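Local coordinates for TCP pilus virulence regulatory protein (PDB 5SUW) that regulates virulence genes, including those of the TCP pilus, probably as an AraC-family transcriptional activator that binds DNA through helix-turn-helix motifs, at residues Met32-Ser37 / Asn80-Thr85. Sequence-based numbering, arbitrary orientation.
Sequences MFWIDS and NVSVIT. With 70G (3-[(1R)-8-methyl-1,2,3,4-tetrahydronaphthalen-1-yl]propanoic acid), chain B.
Met32 pairs with Ile84 and Trp34 with Ser82 through two-way backbone hydrogen bonds, joining strands 31-35 and 79-86 antiparallel. Ile84 N to Met32 O is 2.8 Å, and Ser82 N to Trp34 O is 2.9 Å. Phe33-Val83 lies between these pairs and Ile35-Val81 just beyond Trp34; both are non-hydrogen-bonded pairs.

Where strand 31-35 ends, Asp36 N still donates to Asn80 O. The Asp36 carboxylate turns back to the partner strand, and OD1 accepts from Asn80 N at 3.1 Å. Ser37 OG donates to the same oxygen from the opposite face of the carboxylate. One water donates to Trp34 O and Asn80 O and accepts from Ser82 OG at 2.6 Å, so it links both strands.

On the face carrying Trp34, Ser82 CB sits over the six-membered ring, 3.9 Å from its centroid, in a CH-pi contact. Trp34 CG lies between backbone N and carbonyl carbon (chi1 65°), which carries the indole across to the partner strand. Ile84 CD1 meets the ring edge in plane, 3.6 Å from Trp34 CH2. Helix 121-131 packs on this face, with Val131 touching both Trp34 and Ile84.

The other face holds Phe33, Ile35, Val81 and Val83. Phe33 and Val81 lie side by side, CD2 to CG1 4.1 Å. Phe33 CB also touches Val83 CG2. The bound 70G lays C05 over one face of the Phe33 ring, 3.7 Å from CD1, while its C15 approaches Val81 CG1. Its polar contacts include hydrogen bonds from Lys31 and Lys230.

The two neighbouring strands thus form part of an antiparallel sheet in the cupin-like N-terminal domain. One face packs against helix 121-131. The other lines the apolar part of the ligand pocket, consistent with a cupin-like barrel holding its ligand inside.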
# COMPACT_ATOMS: atom_id res chain seq x y z
N MET A 32 -5.15 0.91 -3.24
CA MET A 32 -6.26 0.02 -3.56
C MET A 32 -6.01 -0.63 -4.90
O MET A 32 -5.33 -0.07 -5.76
CB MET A 32 -7.61 0.74 -3.54
CG MET A 32 -7.71 2.03 -4.27
SD MET A 32 -9.17 2.91 -3.65
CE MET A 32 -8.61 3.18 -1.98
N PHE A 33 -6.53 -1.85 -5.06
CA PHE A 33 -6.36 -2.54 -6.33
C PHE A 33 -7.58 -3.40 -6.65
O PHE A 33 -8.34 -3.81 -5.78
CB PHE A 33 -5.06 -3.36 -6.38
CG PHE A 33 -5.00 -4.55 -5.45
CD1 PHE A 33 -4.43 -4.44 -4.19
CD2 PHE A 33 -5.43 -5.80 -5.87
CE1 PHE A 33 -4.33 -5.55 -3.35
CE2 PHE A 33 -5.34 -6.91 -5.04
CZ PHE A 33 -4.77 -6.78 -3.78
N TRP A 34 -7.75 -3.64 -7.95
CA TRP A 34 -8.79 -4.53 -8.44
C TRP A 34 -8.33 -5.08 -9.78
O TRP A 34 -7.48 -4.50 -10.46
CB TRP A 34 -10.13 -3.80 -8.59
CG TRP A 34 -10.09 -2.75 -9.64
CD1 TRP A 34 -10.51 -2.85 -10.93
CD2 TRP A 34 -9.55 -1.43 -9.49
NE1 TRP A 34 -10.28 -1.67 -11.60
CE2 TRP A 34 -9.69 -0.78 -10.74
CE3 TRP A 34 -8.98 -0.72 -8.42
CZ2 TRP A 34 -9.29 0.53 -10.95
CZ3 TRP A 34 -8.59 0.58 -8.63
CH2 TRP A 34 -8.74 1.19 -9.89
N ILE A 35 -8.89 -6.24 -10.12
CA ILE A 35 -8.71 -6.82 -11.44
C ILE A 35 -9.82 -6.30 -12.35
O ILE A 35 -10.90 -5.91 -11.90
CB ILE A 35 -8.71 -8.36 -11.39
CG1 ILE A 35 -10.16 -8.89 -11.24
CG2 ILE A 35 -7.83 -8.85 -10.23
CD1 ILE A 35 -10.22 -10.39 -10.95
N ASP A 36 -9.55 -6.29 -13.65
CA ASP A 36 -10.48 -5.72 -14.62
C ASP A 36 -11.39 -6.75 -15.26
O ASP A 36 -12.37 -6.37 -15.91
CB ASP A 36 -9.71 -4.95 -15.71
CG ASP A 36 -9.01 -5.87 -16.73
OD1 ASP A 36 -8.81 -7.07 -16.45
OD2 ASP A 36 -8.65 -5.37 -17.82
N SER A 37 -11.10 -8.04 -15.12
CA SER A 37 -11.90 -9.10 -15.71
C SER A 37 -11.49 -10.43 -15.09
O SER A 37 -10.43 -10.53 -14.46
CB SER A 37 -11.73 -9.15 -17.24
OG SER A 37 -10.38 -9.36 -17.58
N ASN A 80 -5.77 -7.67 -16.22
CA ASN A 80 -5.04 -6.47 -15.82
C ASN A 80 -5.42 -6.11 -14.39
O ASN A 80 -6.61 -5.94 -14.08
CB ASN A 80 -5.33 -5.31 -16.77
CG ASN A 80 -4.74 -5.53 -18.13
OD1 ASN A 80 -5.45 -5.53 -19.13
ND2 ASN A 80 -3.43 -5.76 -18.17
N VAL A 81 -4.41 -6.00 -13.52
CA VAL A 81 -4.58 -5.51 -12.16
C VAL A 81 -4.21 -4.03 -12.14
O VAL A 81 -3.11 -3.65 -12.56
CB VAL A 81 -3.71 -6.30 -11.17
CG1 VAL A 81 -4.09 -5.93 -9.75
CG2 VAL A 81 -3.86 -7.78 -11.44
N SER A 82 -5.13 -3.20 -11.65
CA SER A 82 -4.91 -1.77 -11.49
C SER A 82 -4.64 -1.46 -10.03
O SER A 82 -5.37 -1.92 -9.15
CB SER A 82 -6.12 -0.95 -11.97
OG SER A 82 -6.47 -1.31 -13.29
N VAL A 83 -3.61 -0.66 -9.78
CA VAL A 83 -3.23 -0.26 -8.43
C VAL A 83 -3.21 1.26 -8.35
O VAL A 83 -2.62 1.93 -9.21
CB VAL A 83 -1.85 -0.81 -8.03
CG1 VAL A 83 -1.55 -0.47 -6.54
CG2 VAL A 83 -1.79 -2.32 -8.29
N ILE A 84 -3.84 1.80 -7.31
CA ILE A 84 -3.82 3.23 -7.03
C ILE A 84 -3.11 3.44 -5.70
O ILE A 84 -3.47 2.82 -4.70
CB ILE A 84 -5.23 3.83 -6.99
CG1 ILE A 84 -5.91 3.65 -8.34
CG2 ILE A 84 -5.18 5.31 -6.61
CD1 ILE A 84 -7.37 4.14 -8.35
N THR A 85 -2.11 4.31 -5.71
CA THR A 85 -1.47 4.75 -4.48
C THR A 85 -1.89 6.19 -4.25
O THR A 85 -1.77 7.03 -5.15
CB THR A 85 0.04 4.63 -4.58
OG1 THR A 85 0.38 3.27 -4.90
CG2 THR A 85 0.68 5.01 -3.24
C10 70G B . 3.31 -2.32 -6.19
C11 70G B . 3.35 -1.01 -5.39
C14 70G B . -1.11 -6.30 -7.05
C15 70G B . -0.65 -6.77 -8.23
C01 70G B . 2.96 -5.39 -8.40
C02 70G B . 1.51 -5.68 -7.88
C03 70G B . 1.03 -5.20 -6.66
C04 70G B . -0.28 -5.52 -6.24
C05 70G B . -0.88 -5.02 -4.90
C06 70G B . 0.04 -4.15 -4.03
C07 70G B . 1.56 -4.40 -4.33
C08 70G B . 1.94 -4.35 -5.77
C09 70G B . 1.91 -2.92 -6.19
O12 70G B . 4.26 -0.83 -4.46
O13 70G B . 2.56 -0.15 -5.58
C16 70G B . 0.69 -6.46 -8.67
O HOH W 1 -7.95 -3.49 -13.21